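Local coordinates for protein SidF, inhibitor of growth family, member 3 (Legionella pneumophila subsp. pneumophila, PDB 4FYE) that probably acts as a phosphoinositide phosphatase, removing a phosphate from the inositol headgroup of phosphatidylinositol phosphates, at residues Asn76-Asp80 with Ala109-Lys113; Ile302-Gln307 with Ala392-Gln397; Pro351-Thr355 with Thr406-Tyr410. The protein carries 1 engineered substitution. All coordinates share one frame; numbering follows the deposited sequence.

Interaction 1 (Asn76-Asp80 with Ala109-Lys113); sequences NNYID and AKTFK
Ala109 meets Ile79 where the two helices come nearest: its CB lies 3.4 Å from CG2 of Ile79, a close methyl-to-methyl contact with both CB atoms directed into the interface. The Ile79 side chain splits its two branches between partners. With CG1 beside the backbone N and CG2 anti to it (chi1 -53°), CG2 is delivered to Ala109, while the longer arm carries CD1 to 4.2 Å from CB of Phe112, one turn further along. Phe112 starts toward helix 71-92, but its ring leads away and meets Phe155 of helix 136-163, which also receives the side chain of Ile79. Helices 71-92 and 98-119 thus form an antiparallel helical hairpin, their local axes 10.4 Å apart at an angle of 170°, with helix 136-163 packed along one flank.

On the side of the interface reached by Lys113, the contact turns polar. Its chain is extended beyond CG and spans the gap between the helices, passing the amide of Asn76 at about a right angle, with CG 3.9 Å from Asn76 OD1. CE runs past Ile79 CG2, and NZ ends at Asp80 in a salt bridge of 2.7 Å to OD1. The ammonium occupies the syn lone pair of OD1, the side facing the other carboxylate oxygen, and OD2 stands 3.4 Å from the same NZ.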
loop_
_atom_site.group_PDB
_atom_site.type_symbol
_atom_site.label_atom_id
_atom_site.label_comp_id
_atom_site.label_asym_id
_atom_site.label_seq_id
_atom_site.Cartn_x
_atom_site.Cartn_y
_atom_site.Cartn_z
ATOM N N ASN A 76 9.717 11.885 23.368
ATOM C CA ASN A 76 8.531 11.601 24.187
ATOM C C ASN A 76 7.722 10.438 23.666
ATOM O O ASN A 76 7.333 9.604 24.458
ATOM C CB ASN A 76 7.611 12.785 24.307
ATOM C CG ASN A 76 8.179 13.904 25.165
ATOM O OD1 ASN A 76 9.234 13.801 25.746
ATOM N ND2 ASN A 76 7.491 15.005 25.172
ATOM N N ASN A 77 7.479 10.366 22.352
ATOM C CA ASN A 77 6.775 9.235 21.743
ATOM C C ASN A 77 7.473 7.903 22.008
ATOM O O ASN A 77 6.885 6.933 22.454
ATOM C CB ASN A 77 6.657 9.427 20.232
ATOM C CG ASN A 77 5.722 10.546 19.891
ATOM O OD1 ASN A 77 4.937 10.967 20.737
ATOM N ND2 ASN A 77 5.811 11.056 18.665
ATOM N N TYR A 78 8.745 7.882 21.718
ATOM C CA TYR A 78 9.564 6.756 22.051
ATOM C C TYR A 78 9.495 6.404 23.475
ATOM O O TYR A 78 9.295 5.263 23.731
ATOM C CB TYR A 78 11.022 6.998 21.699
ATOM C CG TYR A 78 11.810 5.736 21.882
ATOM C CD1 TYR A 78 11.894 4.809 20.874
ATOM C CD2 TYR A 78 12.452 5.458 23.082
ATOM C CE1 TYR A 78 12.636 3.658 21.039
ATOM C CE2 TYR A 78 13.192 4.330 23.233
ATOM C CZ TYR A 78 13.256 3.436 22.198
ATOM O OH TYR A 78 13.987 2.301 22.333
ATOM N N ILE A 79 9.665 7.357 24.414
ATOM C CA ILE A 79 9.615 6.985 25.821
ATOM C C ILE A 79 8.255 6.304 26.162
ATOM O O ILE A 79 8.212 5.202 26.689
ATOM C CB ILE A 79 9.805 8.176 26.766
ATOM C CG1 ILE A 79 11.069 9.025 26.505
ATOM C CG2 ILE A 79 9.715 7.749 28.202
ATOM C CD1 ILE A 79 12.386 8.398 26.736
ATOM N N ASP A 80 7.152 6.954 25.824
ATOM C CA ASP A 80 5.834 6.582 26.289
ATOM C C ASP A 80 5.420 5.280 25.674
ATOM O O ASP A 80 4.796 4.454 26.351
ATOM C CB ASP A 80 4.777 7.645 25.894
ATOM C CG ASP A 80 4.933 8.966 26.665
ATOM O OD1 ASP A 80 5.625 9.010 27.719
ATOM O OD2 ASP A 80 4.366 9.990 26.206
ATOM N N ALA A 109 11.185 7.164 33.247
ATOM C CA ALA A 109 10.687 7.837 32.030
ATOM C C ALA A 109 10.595 9.361 32.304
ATOM O O ALA A 109 11.090 10.180 31.488
ATOM C CB ALA A 109 9.352 7.251 31.582
ATOM N N LYS A 110 10.002 9.702 33.464
ATOM C CA LYS A 110 9.919 11.084 33.961
ATOM C C LYS A 110 11.305 11.678 34.070
ATOM O O LYS A 110 11.540 12.816 33.713
ATOM C CB LYS A 110 9.223 11.177 35.343
ATOM C CG LYS A 110 7.695 11.268 35.285
ATOM C CD LYS A 110 7.031 11.455 36.669
ATOM C CE LYS A 110 7.279 12.843 37.280
ATOM N NZ LYS A 110 6.726 12.991 38.669
ATOM N N THR A 111 12.263 10.925 34.555
ATOM C CA THR A 111 13.542 11.545 34.565
ATOM C C THR A 111 14.240 11.671 33.198
ATOM O O THR A 111 15.039 12.587 33.012
ATOM C CB THR A 111 14.489 11.064 35.694
ATOM O OG1 THR A 111 15.668 10.476 35.145
ATOM C CG2 THR A 111 13.822 10.221 36.776
ATOM N N PHE A 112 13.998 10.754 32.267
ATOM C CA PHE A 112 14.616 10.915 30.955
ATOM C C PHE A 112 13.965 12.086 30.228
ATOM O O PHE A 112 14.703 12.920 29.698
ATOM C CB PHE A 112 14.683 9.615 30.079
ATOM C CG PHE A 112 15.932 8.765 30.353
ATOM C CD1 PHE A 112 17.128 8.961 29.619
ATOM C CD2 PHE A 112 15.936 7.824 31.390
ATOM C CE1 PHE A 112 18.290 8.233 29.904
ATOM C CE2 PHE A 112 17.087 7.078 31.658
ATOM C CZ PHE A 112 18.256 7.277 30.915
ATOM N N LYS A 113 12.632 12.198 30.280
ATOM C CA LYS A 113 11.959 13.393 29.744
ATOM C C LYS A 113 12.586 14.732 30.257
ATOM O O LYS A 113 13.074 15.606 29.487
ATOM C CB LYS A 113 10.443 13.366 30.013
ATOM C CG LYS A 113 9.690 12.260 29.258
ATOM C CD LYS A 113 8.226 12.175 29.700
ATOM C CE LYS A 113 7.484 11.372 28.675
ATOM N NZ LYS A 113 6.009 11.448 28.764
#

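Interaction 2 (Ile302-Gln307 with Ala392-Gln397); sequences IQTLAQ and AKITIQ
Gln307 reaches from the helix to Gln397 on the strand, and its path explains the pairing. At CB the chain sets out with CG anti to the backbone N, and a bend at the next bond (chi2 76°) swings the amide onto the strand. CD comes to rest 3.8 Å from CB of Gln397. Beyond it the two amide atoms part: OE1 accepts the backbone N-H of Gln397 at 2.9 Å, and NE2 donates to the backbone O of the same residue, also at 2.9 Å. Each acceptor is approached in its carbonyl plane on a lone pair, and the oxygen of Gln397 lies only 14° out of the Gln307 amide plane. Two bonds to one residue fix the rotation of the amide and occupy both polar backbone atoms of Gln397. Ile396 CG2 lies alongside the amide, 4.1 Å from NE2.

The arrangement is helix-on-sheet packing. Helix 284-311 lies across strand 391-399, the outermost strand on one side of a four-stranded mixed sheet, with the two local axes 8.1 Å apart at 45°. Backbone groups of Ala392, Ile394 and Ile396 bond to strand 402-416, whereas Gln307 serves the strand from the helix side.

Nearer the start of the contact the interface is apolar. Ile302 places CD1 4.1 Å from CB of Ala392. Gln303 presses its CB closely on CG1 of Ile394, 3.3 Å away, and then runs beside Thr395, pointing the same way. One turn on, the methyl of Ala306 meets CD1 of Ile396 at 3.8 Å, and Leu305 turns to strand 353-360 next door.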
loop_
_atom_site.group_PDB
_atom_site.type_symbol
_atom_site.label_atom_id
_atom_site.label_comp_id
_atom_site.label_asym_id
_atom_site.label_seq_id
_atom_site.Cartn_x
_atom_site.Cartn_y
_atom_site.Cartn_z
ATOM N N ILE A 302 -7.467 -11.731 -0.733
ATOM C CA ILE A 302 -8.644 -11.861 -1.612
ATOM C C ILE A 302 -9.863 -11.429 -0.846
ATOM O O ILE A 302 -10.715 -10.715 -1.343
ATOM C CB ILE A 302 -8.834 -13.271 -2.151
ATOM C CG1 ILE A 302 -7.551 -13.695 -2.854
ATOM C CG2 ILE A 302 -10.081 -13.351 -3.054
ATOM C CD1 ILE A 302 -7.735 -14.746 -3.901
ATOM N N GLN A 303 -9.923 -11.821 0.400
ATOM C CA GLN A 303 -11.028 -11.440 1.199
ATOM C C GLN A 303 -11.126 -9.908 1.348
ATOM O O GLN A 303 -12.224 -9.332 1.246
ATOM C CB GLN A 303 -10.913 -12.107 2.558
ATOM C CG GLN A 303 -12.112 -11.826 3.434
ATOM C CD GLN A 303 -12.100 -12.646 4.680
ATOM O OE1 GLN A 303 -11.639 -12.162 5.714
ATOM N NE2 GLN A 303 -12.563 -13.896 4.594
ATOM N N THR A 304 -9.995 -9.246 1.533
ATOM C CA THR A 304 -9.977 -7.788 1.717
ATOM C C THR A 304 -10.310 -7.100 0.374
ATOM O O THR A 304 -11.013 -6.108 0.388
ATOM C CB THR A 304 -8.607 -7.367 2.277
ATOM O OG1 THR A 304 -8.364 -8.129 3.455
ATOM C CG2 THR A 304 -8.490 -5.838 2.628
ATOM N N LEU A 305 -9.876 -7.614 -0.786
ATOM C CA LEU A 305 -10.284 -6.907 -1.976
ATOM C C LEU A 305 -11.781 -7.012 -2.234
ATOM O O LEU A 305 -12.434 -6.050 -2.674
ATOM C CB LEU A 305 -9.529 -7.403 -3.161
ATOM C CG LEU A 305 -7.998 -7.325 -3.207
ATOM C CD1 LEU A 305 -7.584 -6.988 -4.600
ATOM C CD2 LEU A 305 -7.252 -6.388 -2.286
ATOM N N ALA A 306 -12.380 -8.149 -1.901
ATOM C CA ALA A 306 -13.822 -8.321 -2.134
ATOM C C ALA A 306 -14.616 -7.376 -1.257
ATOM O O ALA A 306 -15.621 -6.846 -1.691
ATOM C CB ALA A 306 -14.241 -9.752 -1.865
ATOM N N GLN A 307 -14.174 -7.178 -0.003
ATOM C CA GLN A 307 -14.846 -6.225 0.944
ATOM C C GLN A 307 -14.702 -4.818 0.391
ATOM O O GLN A 307 -15.647 -4.060 0.485
ATOM C CB GLN A 307 -14.275 -6.290 2.423
ATOM C CG GLN A 307 -15.247 -5.778 3.531
ATOM C CD GLN A 307 -16.400 -6.748 3.891
ATOM O OE1 GLN A 307 -16.189 -7.935 4.183
ATOM N NE2 GLN A 307 -17.626 -6.238 3.911
ATOM N N ALA A 392 -11.758 -18.306 -4.772
ATOM C CA ALA A 392 -11.484 -18.587 -3.337
ATOM C C ALA A 392 -12.675 -18.426 -2.423
ATOM O O ALA A 392 -13.444 -17.499 -2.597
ATOM C CB ALA A 392 -10.351 -17.731 -2.821
ATOM N N LYS A 393 -12.796 -19.290 -1.416
ATOM C CA LYS A 393 -13.945 -19.231 -0.531
ATOM C C LYS A 393 -13.650 -18.277 0.579
ATOM O O LYS A 393 -12.685 -18.457 1.283
ATOM C CB LYS A 393 -14.299 -20.606 -0.013
ATOM C CG LYS A 393 -14.555 -21.533 -1.174
ATOM C CD LYS A 393 -15.267 -22.837 -0.840
ATOM C CE LYS A 393 -15.701 -23.468 -2.157
ATOM N NZ LYS A 393 -16.357 -24.798 -2.015
ATOM N N ILE A 394 -14.484 -17.261 0.730
ATOM C CA ILE A 394 -14.140 -16.083 1.531
ATOM C C ILE A 394 -15.297 -15.696 2.439
ATOM O O ILE A 394 -16.326 -16.293 2.349
ATOM C CB ILE A 394 -13.659 -14.932 0.576
ATOM C CG1 ILE A 394 -12.259 -14.669 0.943
ATOM C CG2 ILE A 394 -14.600 -13.706 0.399
ATOM C CD1 ILE A 394 -11.419 -15.792 0.400
ATOM N N THR A 395 -15.116 -14.733 3.329
ATOM C CA THR A 395 -16.206 -14.300 4.215
ATOM C C THR A 395 -16.430 -12.821 3.962
ATOM O O THR A 395 -15.472 -12.097 3.861
ATOM C CB THR A 395 -15.811 -14.507 5.699
ATOM O OG1 THR A 395 -15.873 -15.899 5.977
ATOM C CG2 THR A 395 -16.746 -13.805 6.633
ATOM N N ILE A 396 -17.683 -12.377 3.863
ATOM C CA ILE A 396 -17.962 -11.002 3.586
ATOM C C ILE A 396 -18.749 -10.528 4.777
ATOM O O ILE A 396 -19.797 -11.104 5.088
ATOM C CB ILE A 396 -18.825 -10.860 2.292
ATOM C CG1 ILE A 396 -18.022 -11.286 1.046
ATOM C CG2 ILE A 396 -19.451 -9.464 2.142
ATOM C CD1 ILE A 396 -17.132 -10.222 0.550
ATOM N N GLN A 397 -18.247 -9.488 5.431
ATOM C CA GLN A 397 -19.037 -8.793 6.466
ATOM C C GLN A 397 -20.248 -8.043 5.904
ATOM O O GLN A 397 -20.064 -7.114 5.114
ATOM C CB GLN A 397 -18.178 -7.726 7.112
ATOM C CG GLN A 397 -17.103 -8.207 8.021
ATOM C CD GLN A 397 -17.658 -9.193 9.000
ATOM O OE1 GLN A 397 -17.305 -10.383 8.949
ATOM N NE2 GLN A 397 -18.581 -8.730 9.864
#

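Interaction 3 (Pro351-Thr355 with Thr406-Tyr410); sequences PLSVT and TAVGY
Leu352 opens the contact by handing its carbonyl oxygen to Gly409. The bond from Gly409 N is short at 2.7 Å and nearly straight, 170° at the hydrogen, although the donor is tilted from the carbonyl plane. CA of Val408 adds a C-H...O contact to the same oxygen, and on the apolar side Leu352 CB rests 4.0 Å from CG2 of Val408.

Ser353 is the residue that pairs with Gly409 in parallel register. Its own neighbours do the bonding: the N-H of Gly409 goes back to Leu352 and the carbonyl of Gly409 goes forward to Val354, the pattern of a parallel bridge. The chains run close here, the two CA atoms being 4.0 Å apart, and Gly409 brings no side chain to meet that of Ser353. Ser353 CA also makes a C-H...O contact with Gly409 O.

Val354 N makes the second bond, 2.9 Å to Gly409 O, in a strand that is only weakly bonded here. This one is bent, 136° at the hydrogen, and comes from above the carbonyl plane. The Val354 side chain fills the notch between two residues on the same face: CB lies 4.0 Å from CG1 of Val408, and CG1 reaches CD1 of Tyr410 at 3.7 Å, meeting the ring at its edge, near its plane. The Tyr410 hydroxyl is hydrogen-bonded to Glu356.

Strand 402-416 is thus parallel to 353-360 on one side and antiparallel to 391-399 on the other, while Thr355 bonds onward to Ala641 of strand 641-645. Helix 284-311 packs on Val354 and Tyr410 through Leu305 and Ile302, helix 373-387 touches Tyr410, and helix 335-349 touches Leu352 through Tyr346.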
loop_
_atom_site.group_PDB
_atom_site.type_symbol
_atom_site.label_atom_id
_atom_site.label_comp_id
_atom_site.label_asym_id
_atom_site.label_seq_id
_atom_site.Cartn_x
_atom_site.Cartn_y
_atom_site.Cartn_z
ATOM N N PRO A 351 -21.826 -13.475 -8.964
ATOM C CA PRO A 351 -20.442 -14.004 -8.906
ATOM C C PRO A 351 -19.505 -12.860 -8.677
ATOM O O PRO A 351 -19.678 -11.811 -9.242
ATOM C CB PRO A 351 -20.191 -14.585 -10.312
ATOM C CG PRO A 351 -21.579 -14.734 -10.948
ATOM C CD PRO A 351 -22.624 -14.076 -10.051
ATOM N N LEU A 352 -18.544 -13.033 -7.805
ATOM C CA LEU A 352 -17.723 -11.921 -7.400
ATOM C C LEU A 352 -16.393 -12.145 -7.992
ATOM O O LEU A 352 -15.923 -13.301 -8.014
ATOM C CB LEU A 352 -17.549 -11.909 -5.913
ATOM C CG LEU A 352 -18.388 -10.878 -5.166
ATOM C CD1 LEU A 352 -19.630 -10.438 -5.921
ATOM C CD2 LEU A 352 -18.775 -11.484 -3.825
ATOM N N SER A 353 -15.779 -11.071 -8.492
ATOM C CA SER A 353 -14.427 -11.261 -8.893
ATOM C C SER A 353 -13.608 -10.042 -8.709
ATOM O O SER A 353 -14.091 -8.929 -8.759
ATOM C CB SER A 353 -14.276 -11.871 -10.313
ATOM O OG SER A 353 -15.106 -11.237 -11.203
ATOM N N VAL A 354 -12.336 -10.282 -8.511
ATOM C CA VAL A 354 -11.542 -9.302 -7.971
ATOM C C VAL A 354 -10.305 -9.347 -8.778
ATOM O O VAL A 354 -9.916 -10.412 -9.198
ATOM C CB VAL A 354 -11.395 -9.686 -6.500
ATOM C CG1 VAL A 354 -10.037 -10.221 -6.147
ATOM C CG2 VAL A 354 -11.895 -8.553 -5.646
ATOM N N THR A 355 -9.709 -8.193 -9.055
ATOM C CA THR A 355 -8.352 -8.207 -9.654
ATOM C C THR A 355 -7.301 -7.396 -8.916
ATOM O O THR A 355 -7.487 -6.228 -8.620
ATOM C CB THR A 355 -8.317 -8.131 -11.208
ATOM O OG1 THR A 355 -7.210 -7.322 -11.672
ATOM C CG2 THR A 355 -9.631 -7.718 -11.839
ATOM N N THR A 406 -18.773 -16.780 0.473
ATOM C CA THR A 406 -18.881 -16.885 -0.975
ATOM C C THR A 406 -17.563 -17.252 -1.610
ATOM O O THR A 406 -16.503 -16.819 -1.178
ATOM C CB THR A 406 -18.963 -15.502 -1.673
ATOM O OG1 THR A 406 -19.089 -14.440 -0.737
ATOM C CG2 THR A 406 -19.977 -15.462 -2.747
ATOM N N ALA A 407 -17.651 -17.892 -2.746
ATOM C CA ALA A 407 -16.509 -18.011 -3.634
ATOM C C ALA A 407 -16.232 -16.624 -4.200
ATOM O O ALA A 407 -17.180 -15.883 -4.367
ATOM C CB ALA A 407 -16.840 -19.010 -4.747
ATOM N N VAL A 408 -14.973 -16.264 -4.454
ATOM C CA VAL A 408 -14.620 -14.996 -5.128
ATOM C C VAL A 408 -13.560 -15.279 -6.195
ATOM O O VAL A 408 -12.549 -15.883 -5.872
ATOM C CB VAL A 408 -13.989 -13.938 -4.210
ATOM C CG1 VAL A 408 -13.502 -12.738 -5.062
ATOM C CG2 VAL A 408 -14.997 -13.377 -3.182
ATOM N N GLY A 409 -13.783 -14.808 -7.442
ATOM C CA GLY A 409 -12.867 -14.960 -8.588
ATOM C C GLY A 409 -11.621 -14.091 -8.376
ATOM O O GLY A 409 -11.719 -12.999 -7.808
ATOM N N TYR A 410 -10.443 -14.569 -8.788
ATOM C CA TYR A 410 -9.184 -13.788 -8.640
ATOM C C TYR A 410 -8.371 -13.685 -9.934
ATOM O O TYR A 410 -8.336 -14.606 -10.742
ATOM C CB TYR A 410 -8.362 -14.295 -7.460
ATOM C CG TYR A 410 -7.088 -13.546 -7.170
ATOM C CD1 TYR A 410 -7.078 -12.374 -6.390
ATOM C CD2 TYR A 410 -5.858 -14.032 -7.668
ATOM C CE1 TYR A 410 -5.873 -11.706 -6.140
ATOM C CE2 TYR A 410 -4.670 -13.403 -7.396
ATOM C CZ TYR A 410 -4.668 -12.257 -6.650
ATOM O OH TYR A 410 -3.471 -11.658 -6.467
#

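Interactions 2 and 3 belong to one unit, their centres about 8 Å apart. Strands 391-399 and 402-416 are consecutive neighbours in the sheet, joined by Ala392 O to Val408 N at 2.7 Å and Ile394 N to Thr406 O at 2.8 Å, both probable hydrogen bonds. Ile302 of interaction 2 packs its CD1 3.5 Å from CD1 of Tyr410 in interaction 3, and helix 284-311 spans both. The sheet also holds strand 641-645, whose following loop, before helix 652-668, probably forms the CX5R phosphatase P-loop. Interaction 1 is separate, its centre about 42 Å from that of interaction 2 and 49 Å from that of interaction 3, on the opposite side of the chain's centre from the latter.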